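Local coordinates for protein glycerol-3-phosphate dehydrogenase [NAD(+)] (Dunaliella salina, PDB 6IUY) that probably interconverts sn-glycerol 3-phosphate and dihydroxyacetone phosphate with NAD(+), and carries a second, phosphatase-type domain that enables direct conversion of dihydroxyacetone phosphate to glycerol, at residues Asp41-Thr45 and Met203-Gly207; Ser182-Ser186 and Ser209-Ala213; Leu407-Asn411 and Ser514-Asp519. One frame throughout, in Å; residues are numbered along the deposited sequence.

Interaction 1 of 3, residues Asp41-Thr45 and Met203-Gly207; sequences DVDRT and MVGDG. With MG (magnesium ion), chain F.
Asp41 and Asp206 converge on one magnesium ion, each spending a single carboxylate oxygen on it. Asp41 OD2 lies 2.1 Å from the ion and Asp206 OD1 2.2 Å, while the backbone contributes a third ligand, the carbonyl Asp43 O, at 2.1 Å. The ligand oxygens are drawn close together: Asp41 OD2 and Asp206 OD1 stand 2.9 Å apart, not as a hydrogen bond but because both bind the same cation. The two acidic side chains cross at about a right angle, although their carboxylate planes are only 27° apart. The oxygens not used on the metal are occupied differently. Asp41 OD1 forms a salt bridge with Lys185, whereas Asp206 OD2 packs 3.1 Å from Arg44 CB and has a long, weak ion pair with Arg233, the Arg44 guanidinium staying beyond salt-bridge distance. This geometry fits the haloacid dehalogenase fold, in which a DxDx(T/V) loop following one central strand, here 37-40, is met by a Gly-Asp at the end of its neighbour, 201-205. Asp43 takes part through its carbonyl alone; its carboxylate turns from the ion, and OD2 accepts the backbone N-H of Ser51. Further from the metal, the parallel pairing of the two strands runs on into the loop: Asp41 N donates to Val204 O over 2.9 Å in an almost straight bond. Beside this bond, Met203 bends its thioether chain until CE rests 3.4 Å from Asp41 N. Asp206 brings its carboxylate back to the ion by placing CG between its own backbone N and carbonyl carbon (chi1 59°).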
ATOM      1  N   ASP A  41     -11.900  42.365 -15.178  1.00 56.72           N
ATOM      2  CA  ASP A  41     -12.995  43.292 -14.934  1.00 55.90           C
ATOM      3  C   ASP A  41     -14.060  42.962 -15.954  1.00 57.41           C
ATOM      4  O   ASP A  41     -13.730  42.492 -17.037  1.00 62.05           O
ATOM      5  CB  ASP A  41     -12.539  44.747 -15.061  1.00 60.70           C
ATOM      6  CG  ASP A  41     -13.693  45.740 -14.952  1.00 62.62           C
ATOM      7  OD1 ASP A  41     -14.422  45.735 -13.930  1.00 62.12           O
ATOM      8  OD2 ASP A  41     -13.876  46.512 -15.909  1.00 62.85           O
ATOM      9  N   VAL A  42     -15.330  43.171 -15.615  1.00 57.68           N
ATOM     10  CA  VAL A  42     -16.421  42.914 -16.551  1.00 56.87           C
ATOM     11  C   VAL A  42     -16.616  44.062 -17.540  1.00 62.37           C
ATOM     12  O   VAL A  42     -16.378  43.918 -18.749  1.00 58.61           O
ATOM     13  CB  VAL A  42     -17.744  42.675 -15.806  1.00 56.50           C
ATOM     14  CG1 VAL A  42     -18.910  42.681 -16.773  1.00 56.45           C
ATOM     15  CG2 VAL A  42     -17.692  41.363 -15.053  1.00 59.17           C
ATOM     16  N   ASP A  43     -17.028  45.210 -17.003  1.00 64.48           N
ATOM     17  CA  ASP A  43     -17.393  46.380 -17.800  1.00 62.82           C
ATOM     18  C   ASP A  43     -16.264  46.965 -18.655  1.00 60.80           C
ATOM     19  O   ASP A  43     -15.320  47.578 -18.146  1.00 60.98           O
ATOM     20  CB  ASP A  43     -17.953  47.461 -16.876  1.00 69.12           C
ATOM     21  CG  ASP A  43     -19.243  47.030 -16.206  1.00 67.95           C
ATOM     22  OD1 ASP A  43     -19.211  46.669 -15.008  1.00 73.14           O
ATOM     23  OD2 ASP A  43     -20.284  47.027 -16.893  1.00 65.64           O
ATOM     24  N   ARG A  44     -16.404  46.756 -19.964  1.00 60.87           N
ATOM     25  CA  ARG A  44     -15.521  47.272 -21.018  1.00 67.94           C
ATOM     26  C   ARG A  44     -14.166  46.564 -21.121  1.00 67.42           C
ATOM     27  O   ARG A  44     -13.285  47.016 -21.863  1.00 62.95           O
ATOM     28  CB  ARG A  44     -15.308  48.780 -20.854  1.00 65.42           C
ATOM     29  CG  ARG A  44     -16.525  49.602 -21.253  1.00 67.44           C
ATOM     30  CD  ARG A  44     -16.235  51.095 -21.135  1.00 79.18           C
ATOM     31  NE  ARG A  44     -17.424  51.878 -20.801  1.00 77.98           N
ATOM     32  CZ  ARG A  44     -17.953  51.939 -19.582  1.00 81.20           C
ATOM     33  NH1 ARG A  44     -17.406  51.255 -18.582  1.00 76.41           N
ATOM     34  NH2 ARG A  44     -19.034  52.677 -19.362  1.00 85.77           N
ATOM     35  N   THR A  45     -13.999  45.448 -20.411  1.00 64.98           N
ATOM     36  CA  THR A  45     -12.843  44.593 -20.668  1.00 63.05           C
ATOM     37  C   THR A  45     -13.316  43.237 -21.186  1.00 63.77           C
ATOM     38  O   THR A  45     -12.734  42.687 -22.118  1.00 66.85           O
ATOM     39  CB  THR A  45     -11.965  44.397 -19.422  1.00 62.39           C
ATOM     40  OG1 THR A  45     -12.406  43.243 -18.700  1.00 65.62           O
ATOM     41  CG2 THR A  45     -12.009  45.624 -18.538  1.00 59.25           C
ATOM     42  N   MET A 203      -4.182  41.310 -12.894  1.00 49.59           N
ATOM     43  CA  MET A 203      -5.445  42.023 -13.069  1.00 50.82           C
ATOM     44  C   MET A 203      -5.550  42.561 -14.492  1.00 53.93           C
ATOM     45  O   MET A 203      -4.626  43.215 -14.991  1.00 55.27           O
ATOM     46  CB  MET A 203      -5.601  43.167 -12.056  1.00 54.18           C
ATOM     47  CG  MET A 203      -6.934  43.944 -12.195  1.00 51.87           C
ATOM     48  SD  MET A 203      -8.366  43.111 -11.447  1.00 54.08           S
ATOM     49  CE  MET A 203      -9.508  43.017 -12.821  1.00 51.21           C
ATOM     50  N   VAL A 204      -6.677  42.281 -15.143  1.00 51.90           N
ATOM     51  CA  VAL A 204      -6.928  42.787 -16.489  1.00 56.36           C
ATOM     52  C   VAL A 204      -8.196  43.629 -16.495  1.00 58.31           C
ATOM     53  O   VAL A 204      -9.273  43.117 -16.160  1.00 54.38           O
ATOM     54  CB  VAL A 204      -7.078  41.647 -17.518  1.00 54.99           C
ATOM     55  CG1 VAL A 204      -7.108  42.215 -18.930  1.00 53.28           C
ATOM     56  CG2 VAL A 204      -5.950  40.639 -17.370  1.00 49.43           C
ATOM     57  N   GLY A 205      -8.067  44.906 -16.873  1.00 57.91           N
ATOM     58  CA  GLY A 205      -9.199  45.825 -16.915  1.00 61.30           C
ATOM     59  C   GLY A 205      -8.957  47.201 -17.539  1.00 65.23           C
ATOM     60  O   GLY A 205      -7.850  47.525 -17.979  1.00 61.49           O
ATOM     61  N   ASP A 206     -10.011  48.019 -17.572  1.00 69.21           N
ATOM     62  CA  ASP A 206      -9.957  49.342 -18.197  1.00 67.90           C
ATOM     63  C   ASP A 206      -9.963  50.503 -17.190  1.00 73.10           C
ATOM     64  O   ASP A 206      -9.262  51.497 -17.372  1.00 76.59           O
ATOM     65  CB  ASP A 206     -11.128  49.509 -19.182  1.00 69.04           C
ATOM     66  CG  ASP A 206     -12.498  49.342 -18.522  1.00 70.66           C
ATOM     67  OD1 ASP A 206     -12.674  48.400 -17.715  1.00 66.86           O
ATOM     68  OD2 ASP A 206     -13.409  50.151 -18.821  1.00 71.97           O
ATOM     69  N   GLY A 207     -10.753  50.378 -16.131  1.00 74.76           N
ATOM     70  CA  GLY A 207     -10.987  51.493 -15.229  1.00 71.65           C
ATOM     71  C   GLY A 207      -9.895  51.762 -14.215  1.00 71.06           C
ATOM     72  O   GLY A 207      -8.826  51.142 -14.249  1.00 66.85           O
TER
HETATM   73 MG    MG F 704     -14.487  48.496 -16.451  1.00 59.38          MG

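Interaction 2 of 3, residues Ser182-Ser186 and Ser209-Ala213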
ATOM      1  N   SER A 182     -13.670  53.016  -3.096  1.00 75.89           N
ATOM      2  CA  SER A 182     -12.776  52.463  -2.083  1.00 76.93           C
ATOM      3  C   SER A 182     -11.805  51.436  -2.697  1.00 81.72           C
ATOM      4  O   SER A 182     -11.320  51.617  -3.821  1.00 78.66           O
ATOM      5  CB  SER A 182     -13.587  51.829  -0.944  1.00 77.40           C
ATOM      6  OG  SER A 182     -14.390  50.750  -1.405  1.00 77.45           O
ATOM      7  N   HIS A 183     -11.532  50.361  -1.960  1.00 78.48           N
ATOM      8  CA  HIS A 183     -10.569  49.349  -2.397  1.00 70.23           C
ATOM      9  C   HIS A 183     -11.211  47.980  -2.643  1.00 68.86           C
ATOM     10  O   HIS A 183     -10.806  46.988  -2.030  1.00 68.34           O
ATOM     11  CB  HIS A 183      -9.464  49.191  -1.352  1.00 73.43           C
ATOM     12  CG  HIS A 183      -8.878  50.482  -0.884  1.00 78.98           C
ATOM     13  ND1 HIS A 183      -7.838  51.111  -1.545  1.00 79.31           N
ATOM     14  CD2 HIS A 183      -9.164  51.261   0.185  1.00 79.70           C
ATOM     15  CE1 HIS A 183      -7.522  52.219  -0.907  1.00 81.87           C
ATOM     16  NE2 HIS A 183      -8.312  52.336   0.149  1.00 85.08           N
ATOM     17  N   PHE A 184     -12.204  47.916  -3.524  1.00 62.43           N
ATOM     18  CA  PHE A 184     -12.982  46.690  -3.673  1.00 60.07           C
ATOM     19  C   PHE A 184     -12.190  45.568  -4.347  1.00 61.76           C
ATOM     20  O   PHE A 184     -12.273  44.403  -3.945  1.00 57.35           O
ATOM     21  CB  PHE A 184     -14.260  46.962  -4.471  1.00 59.54           C
ATOM     22  CG  PHE A 184     -15.123  45.740  -4.675  1.00 58.61           C
ATOM     23  CD1 PHE A 184     -15.992  45.314  -3.685  1.00 63.28           C
ATOM     24  CD2 PHE A 184     -15.074  45.026  -5.859  1.00 59.49           C
ATOM     25  CE1 PHE A 184     -16.794  44.193  -3.870  1.00 64.66           C
ATOM     26  CE2 PHE A 184     -15.869  43.905  -6.048  1.00 60.87           C
ATOM     27  CZ  PHE A 184     -16.729  43.489  -5.052  1.00 62.00           C
ATOM     28  N   LYS A 185     -11.420  45.926  -5.370  1.00 59.96           N
ATOM     29  CA  LYS A 185     -10.792  44.930  -6.219  1.00 57.61           C
ATOM     30  C   LYS A 185      -9.463  44.452  -5.646  1.00 57.99           C
ATOM     31  O   LYS A 185      -9.117  43.275  -5.766  1.00 57.48           O
ATOM     32  CB  LYS A 185     -10.626  45.485  -7.638  1.00 55.77           C
ATOM     33  CG  LYS A 185     -11.975  45.634  -8.345  1.00 55.44           C
ATOM     34  CD  LYS A 185     -11.864  45.970  -9.811  1.00 53.83           C
ATOM     35  CE  LYS A 185     -13.247  46.000 -10.416  1.00 54.68           C
ATOM     36  NZ  LYS A 185     -13.267  46.166 -11.893  1.00 54.38           N
ATOM     37  N   SER A 186      -8.718  45.349  -5.014  1.00 56.02           N
ATOM     38  CA  SER A 186      -7.489  44.940  -4.359  1.00 54.34           C
ATOM     39  C   SER A 186      -7.830  44.021  -3.191  1.00 56.47           C
ATOM     40  O   SER A 186      -7.121  43.055  -2.935  1.00 58.86           O
ATOM     41  CB  SER A 186      -6.674  46.149  -3.883  1.00 56.83           C
ATOM     42  OG  SER A 186      -7.163  46.678  -2.660  1.00 63.16           O
ATOM     43  N   SER A 209     -10.615  51.367 -10.991  1.00 66.60           N
ATOM     44  CA  SER A 209     -10.843  50.306 -10.013  1.00 64.34           C
ATOM     45  C   SER A 209      -9.886  49.143 -10.275  1.00 64.24           C
ATOM     46  O   SER A 209      -9.497  48.432  -9.350  1.00 63.06           O
ATOM     47  CB  SER A 209     -12.298  49.823 -10.057  1.00 57.16           C
ATOM     48  OG  SER A 209     -12.652  49.381 -11.360  1.00 63.47           O
ATOM     49  N   ASP A 210      -9.502  48.969 -11.540  1.00 61.21           N
ATOM     50  CA  ASP A 210      -8.645  47.859 -11.951  1.00 60.69           C
ATOM     51  C   ASP A 210      -7.183  48.139 -11.617  1.00 62.39           C
ATOM     52  O   ASP A 210      -6.451  47.261 -11.149  1.00 60.09           O
ATOM     53  CB  ASP A 210      -8.820  47.601 -13.445  1.00 58.47           C
ATOM     54  CG  ASP A 210     -10.281  47.435 -13.834  1.00 63.86           C
ATOM     55  OD1 ASP A 210     -10.996  46.662 -13.157  1.00 63.47           O
ATOM     56  OD2 ASP A 210     -10.722  48.075 -14.816  1.00 65.26           O
ATOM     57  N   LEU A 211      -6.763  49.374 -11.867  1.00 64.41           N
ATOM     58  CA  LEU A 211      -5.445  49.833 -11.463  1.00 57.56           C
ATOM     59  C   LEU A 211      -5.308  49.698  -9.967  1.00 61.15           C
ATOM     60  O   LEU A 211      -4.251  49.336  -9.451  1.00 63.76           O
ATOM     61  CB  LEU A 211      -5.227  51.285 -11.873  1.00 64.97           C
ATOM     62  CG  LEU A 211      -3.950  51.924 -11.339  1.00 64.50           C
ATOM     63  CD1 LEU A 211      -2.749  51.246 -11.974  1.00 66.43           C
ATOM     64  CD2 LEU A 211      -3.952  53.418 -11.618  1.00 61.00           C
ATOM     65  N   GLU A 212      -6.395  50.000  -9.271  1.00 59.89           N
ATOM     66  CA  GLU A 212      -6.416  49.926  -7.821  1.00 61.35           C
ATOM     67  C   GLU A 212      -6.099  48.509  -7.343  1.00 61.66           C
ATOM     68  O   GLU A 212      -5.433  48.333  -6.317  1.00 62.47           O
ATOM     69  CB  GLU A 212      -7.782  50.386  -7.291  1.00 61.21           C
ATOM     70  CG  GLU A 212      -7.840  50.566  -5.785  1.00 58.96           C
ATOM     71  CD  GLU A 212      -8.066  49.261  -5.034  1.00 62.83           C
ATOM     72  OE1 GLU A 212      -8.927  48.456  -5.465  1.00 60.72           O
ATOM     73  OE2 GLU A 212      -7.383  49.051  -4.009  1.00 58.94           O
ATOM     74  N   ALA A 213      -6.568  47.509  -8.095  1.00 60.36           N
ATOM     75  CA  ALA A 213      -6.344  46.098  -7.757  1.00 57.31           C
ATOM     76  C   ALA A 213      -4.884  45.805  -7.458  1.00 55.66           C
ATOM     77  O   ALA A 213      -4.595  44.981  -6.610  1.00 61.47           O
ATOM     78  CB  ALA A 213      -6.834  45.197  -8.872  1.00 56.91           C
TER
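This is a polar contact between two helices, partly buried, in which the first turn of helix 184-195 meets helix 208-215 on one flank of the phosphatase-type domain's parallel sheet. Glu212 anchors one side of it. With CG anti to the backbone N (chi1 -170°) and a bend at chi2, its carboxylate reaches the opening turn of the other helix, where amide hydrogens are not yet used by helical bonding. Glu212 OE1 accepts from Ser186 N at 3.1 Å. Glu212 OE2 takes two donors: Ser186 OG, 2.7 Å away, is received on the syn lone pair, while His183 ND1 at 3.2 Å comes from well above the carboxylate plane. The histidine itself, in the N-cap position, presents its ring edge exactly in plane to that oxygen, and ring and carboxylate are turned 68° against each other. Replacing Glu212 with an alanine would probably leave Ser186 N and OG, together with His183 ND1, without the carboxylate that accepts from them and set the imidazole free to turn. On the other side Lys185 acts as a knob in a hole formed by Ser209, Asp210, Glu212 and Ala213. Lys185 CB rests 4.0 Å from Ala213 CB, and Lys185 CD runs 3.4 Å from Ser209 O. The extended chain carries Lys185 NZ into a salt bridge with Asp210 OD1 at 2.6 Å, plus a weak bond to Ser209 OG; the strongest polar partner of Lys185 is Asp41, a magnesium ligand. Asp210 is held in turn by Gly207 N, which donates to OD2. A lysine fixed between the first-motif aspartate and the last aspartate of a GDxxxD sequence is consistent with the pairing of motifs III and IV in haloacid dehalogenase-like active sites.

Interaction 3 of 3, residues Leu407-Asn411 and Ser514-Asp519; sequences LMGAN and SCGVAD. With NAD (nicotinamide-adenine-dinucleotide), chain C.
From strand 404-408 the backbone runs on nearly fully extended through Gly409 and slides along residues 514-519 of helix 514-526. The chains come very near: Gly409 CA is 4.2 Å from Cys515 CA, and Ala410 CA 3.8 Å from Asp519 CA. Residues 514-518 form a wider pi-type turn, marked by a weak bond from Asp519 N to Ser514 O. One hydrogen bond ties the segments together, Ala410 N donating to Ser514 OG over 3.3 Å at an N-H...O angle of 163°. Ser514 sets its hydroxyl there by turning OG anti to its own backbone N (chi1 -178°), alongside Gly409, which has no side chain to block it. The contact thus joins the Rossmann-type, NAD-binding part of the dehydrogenase to its helical C-terminal part, beside the cleft that holds the cofactor and dihydroxyacetone phosphate. On the cofactor side Asn411 O approaches C4N of the nicotinamide to 3.3 Å, C4N being the carbon that exchanges hydride in NAD enzymes. Apolar contacts flank the hydrogen bond: Met408 CB touches Cys515 CB at 3.7 Å, and the methyl of Ala410 meets that of Ala518. Ala485 of the second subunit packs on Ala410 as well. Nearer the substrate, the Asp519 carboxylate faces Gly409 O, with CG 3.3 Å from that oxygen. The closeness of two acceptors is probably eased by Lys380, a ligand of both cofactor and substrate, which forms a salt bridge with Asp519 OD2 and donates weakly to Gly409 O.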
ATOM      1  N   LEU A 407       7.378  10.152 -13.593  1.00 37.23           N
ATOM      2  CA  LEU A 407       6.179   9.413 -13.934  1.00 38.12           C
ATOM      3  C   LEU A 407       6.511   7.959 -13.665  1.00 39.89           C
ATOM      4  O   LEU A 407       7.380   7.397 -14.330  1.00 36.96           O
ATOM      5  CB  LEU A 407       5.764   9.636 -15.391  1.00 32.57           C
ATOM      6  CG  LEU A 407       4.514   8.961 -15.976  1.00 36.30           C
ATOM      7  CD1 LEU A 407       4.151   9.642 -17.278  1.00 39.25           C
ATOM      8  CD2 LEU A 407       4.734   7.481 -16.245  1.00 33.48           C
ATOM      9  N   MET A 408       5.829   7.366 -12.689  1.00 37.28           N
ATOM     10  CA  MET A 408       6.088   5.980 -12.278  1.00 39.56           C
ATOM     11  C   MET A 408       4.782   5.220 -12.148  1.00 38.55           C
ATOM     12  O   MET A 408       3.833   5.725 -11.546  1.00 42.71           O
ATOM     13  CB  MET A 408       6.831   5.942 -10.952  1.00 35.09           C
ATOM     14  CG  MET A 408       8.117   6.715 -10.949  1.00 38.61           C
ATOM     15  SD  MET A 408       9.459   5.724 -11.607  1.00 41.82           S
ATOM     16  CE  MET A 408      10.345   6.953 -12.588  1.00 38.77           C
ATOM     17  N   GLY A 409       4.709   4.033 -12.737  1.00 39.55           N
ATOM     18  CA  GLY A 409       3.482   3.261 -12.693  1.00 38.55           C
ATOM     19  C   GLY A 409       3.705   1.853 -13.215  1.00 42.88           C
ATOM     20  O   GLY A 409       4.797   1.526 -13.694  1.00 44.17           O
ATOM     21  N   ALA A 410       2.690   1.006 -13.095  1.00 39.89           N
ATOM     22  CA  ALA A 410       2.748  -0.335 -13.663  1.00 43.15           C
ATOM     23  C   ALA A 410       2.578  -0.211 -15.170  1.00 40.65           C
ATOM     24  O   ALA A 410       1.448  -0.183 -15.676  1.00 41.06           O
ATOM     25  CB  ALA A 410       1.668  -1.225 -13.059  1.00 43.10           C
ATOM     26  N   ASN A 411       3.695  -0.096 -15.890  1.00 49.97           N
ATOM     27  CA  ASN A 411       3.631   0.347 -17.279  1.00 40.67           C
ATOM     28  C   ASN A 411       4.399  -0.463 -18.321  1.00 45.62           C
ATOM     29  O   ASN A 411       5.117   0.146 -19.125  1.00 49.23           O
ATOM     30  CB  ASN A 411       4.150   1.789 -17.408  1.00 39.81           C
ATOM     31  CG  ASN A 411       3.394   2.793 -16.556  1.00 43.55           C
ATOM     32  OD1 ASN A 411       2.165   2.735 -16.420  1.00 42.07           O
ATOM     33  ND2 ASN A 411       4.136   3.761 -16.014  1.00 40.75           N
ATOM     34  N   SER A 514      -0.074   3.370  -7.839  1.00 40.00           N
ATOM     35  CA  SER A 514       0.390   2.626  -8.995  1.00 42.98           C
ATOM     36  C   SER A 514       1.910   2.453  -9.042  1.00 39.16           C
ATOM     37  O   SER A 514       2.397   1.434  -9.521  1.00 39.12           O
ATOM     38  CB  SER A 514      -0.096   3.301 -10.281  1.00 42.73           C
ATOM     39  OG  SER A 514       0.326   2.552 -11.407  1.00 46.02           O
ATOM     40  N   CYS A 515       2.653   3.433  -8.548  1.00 36.96           N
ATOM     41  CA  CYS A 515       4.117   3.370  -8.575  1.00 41.45           C
ATOM     42  C   CYS A 515       4.692   2.329  -7.616  1.00 39.90           C
ATOM     43  O   CYS A 515       5.853   1.943  -7.747  1.00 41.91           O
ATOM     44  CB  CYS A 515       4.719   4.737  -8.225  1.00 41.42           C
ATOM     45  SG  CYS A 515       4.054   5.423  -6.652  1.00 40.57           S
ATOM     46  N   GLY A 516       3.890   1.891  -6.645  1.00 42.10           N
ATOM     47  CA  GLY A 516       4.358   0.972  -5.621  1.00 38.33           C
ATOM     48  C   GLY A 516       3.967  -0.473  -5.887  1.00 42.72           C
ATOM     49  O   GLY A 516       4.623  -1.163  -6.665  1.00 38.50           O
ATOM     50  N   VAL A 517       2.896  -0.941  -5.246  1.00 38.76           N
ATOM     51  CA  VAL A 517       2.510  -2.339  -5.385  1.00 37.42           C
ATOM     52  C   VAL A 517       2.100  -2.693  -6.813  1.00 35.87           C
ATOM     53  O   VAL A 517       2.392  -3.786  -7.283  1.00 36.92           O
ATOM     54  CB  VAL A 517       1.349  -2.716  -4.431  1.00 38.62           C
ATOM     55  CG1 VAL A 517       1.057  -4.186  -4.545  1.00 38.87           C
ATOM     56  CG2 VAL A 517       1.729  -2.415  -3.010  1.00 47.94           C
ATOM     57  N   ALA A 518       1.423  -1.791  -7.515  1.00 35.43           N
ATOM     58  CA  ALA A 518       1.016  -2.115  -8.875  1.00 37.32           C
ATOM     59  C   ALA A 518       2.240  -2.438  -9.765  1.00 39.75           C
ATOM     60  O   ALA A 518       2.300  -3.483 -10.415  1.00 44.37           O
ATOM     61  CB  ALA A 518       0.196  -0.974  -9.470  1.00 41.41           C
ATOM     62  N   ASP A 519       3.229  -1.558  -9.765  1.00 41.75           N
ATOM     63  CA  ASP A 519       4.419  -1.732 -10.609  1.00 42.39           C
ATOM     64  C   ASP A 519       5.171  -3.018 -10.258  1.00 38.26           C
ATOM     65  O   ASP A 519       5.627  -3.745 -11.138  1.00 37.58           O
ATOM     66  CB  ASP A 519       5.352  -0.519 -10.462  1.00 32.83           C
ATOM     67  CG  ASP A 519       6.405  -0.437 -11.572  1.00 45.86           C
ATOM     68  OD1 ASP A 519       6.376  -1.289 -12.499  1.00 42.42           O
ATOM     69  OD2 ASP A 519       7.260   0.490 -11.521  1.00 42.48           O
TER
HETATM   70  PA  NAD C 701      15.005   0.128 -23.966  1.00 34.79           P
HETATM   71  O1A NAD C 701      14.050  -0.201 -25.038  1.00 30.91           O
HETATM   72  O2A NAD C 701      15.064  -0.898 -22.842  1.00 37.43           O
HETATM   73  O5B NAD C 701      16.517   0.251 -24.560  1.00 35.89           O
HETATM   74  C5B NAD C 701      16.726   0.565 -25.945  1.00 35.64           C
HETATM   75  C4B NAD C 701      17.413   1.949 -26.070  1.00 35.69           C
HETATM   76  O4B NAD C 701      18.627   1.884 -25.597  1.00 40.83           O
HETATM   77  C3B NAD C 701      17.592   2.295 -27.551  1.00 39.02           C
HETATM   78  O3B NAD C 701      16.705   3.220 -27.984  1.00 39.80           O
HETATM   79  C2B NAD C 701      19.026   2.852 -27.640  1.00 36.02           C
HETATM   80  O2B NAD C 701      18.996   4.111 -28.448  1.00 44.05           O
HETATM   81  C1B NAD C 701      19.358   3.054 -26.411  1.00 35.72           C
HETATM   82  N9A NAD C 701      20.751   2.965 -26.282  1.00 36.63           N
HETATM   83  C8A NAD C 701      21.563   1.917 -26.553  1.00 36.67           C
HETATM   84  N7A NAD C 701      22.827   2.305 -26.276  1.00 36.88           N
HETATM   85  C5A NAD C 701      22.806   3.598 -25.855  1.00 39.71           C
HETATM   86  C6A NAD C 701      23.801   4.477 -25.469  1.00 38.14           C
HETATM   87  N6A NAD C 701      25.198   4.212 -25.424  1.00 43.24           N
HETATM   88  N1A NAD C 701      23.485   5.717 -25.075  1.00 41.02           N
HETATM   89  C2A NAD C 701      22.178   6.108 -25.072  1.00 41.90           C
HETATM   90  N3A NAD C 701      21.202   5.256 -25.461  1.00 35.87           N
HETATM   91  C4A NAD C 701      21.522   4.002 -25.851  1.00 37.95           C
HETATM   92  O3  NAD C 701      14.586   1.556 -23.365  1.00 36.60           O
HETATM   93  PN  NAD C 701      13.182   1.958 -22.704  1.00 35.86           P
HETATM   94  O1N NAD C 701      12.163   0.845 -22.868  1.00 37.32           O
HETATM   95  O2N NAD C 701      12.641   3.228 -23.321  1.00 32.00           O
HETATM   96  O5D NAD C 701      13.436   2.120 -21.154  1.00 36.21           O
HETATM   97  C5D NAD C 701      14.197   3.198 -20.643  1.00 39.20           C
HETATM   98  C4D NAD C 701      13.731   3.441 -19.201  1.00 37.00           C
HETATM   99  O4D NAD C 701      12.421   3.302 -19.111  1.00 34.47           O
HETATM  100  C3D NAD C 701      14.332   2.373 -18.310  1.00 34.45           C
HETATM  101  O3D NAD C 701      14.847   2.960 -17.216  1.00 34.45           O
HETATM  102  C2D NAD C 701      13.141   1.452 -17.925  1.00 38.45           C
HETATM  103  O2D NAD C 701      13.469   0.823 -16.619  1.00 36.92           O
HETATM  104  C1D NAD C 701      12.123   2.265 -17.900  1.00 37.75           C
HETATM  105  N1N NAD C 701      10.830   1.656 -18.142  1.00 38.38           N
HETATM  106  C2N NAD C 701      10.629   0.715 -19.130  1.00 36.14           C
HETATM  107  C3N NAD C 701       9.365   0.161 -19.327  1.00 41.35           C
HETATM  108  C7N NAD C 701       9.188  -0.909 -20.426  1.00 41.30           C
HETATM  109  O7N NAD C 701       8.196  -1.611 -20.446  1.00 41.86           O
HETATM  110  N7N NAD C 701      10.215  -1.043 -21.429  1.00 40.80           N
HETATM  111  C4N NAD C 701       8.294   0.543 -18.548  1.00 43.10           C
HETATM  112  C5N NAD C 701       8.481   1.508 -17.574  1.00 38.17           C
HETATM  113  C6N NAD C 701       9.749   2.061 -17.391  1.00 39.32           C

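Overall arrangement
Interactions 1 and 2 belong to one magnesium site and its immediate surroundings: their segments alternate along the chain, their centres lie 11 Å apart, and they touch directly, so that strand 201-205 and the helices before and after it are tied to the same metal loop. Interaction 3 belongs to the dehydrogenase half, about 47 Å from interaction 1 between centres and on the opposite side of the chain's centre. Chemistry follows place. The buried interaction 1 depends on a cation gathering oxygens; interaction 2, partly open at its histidine end, relies on carboxylates meeting a lysine and a helix start; interaction 3, wholly buried, is mostly close backbone and small-side-chain packing with a single hydrogen bond between its segments.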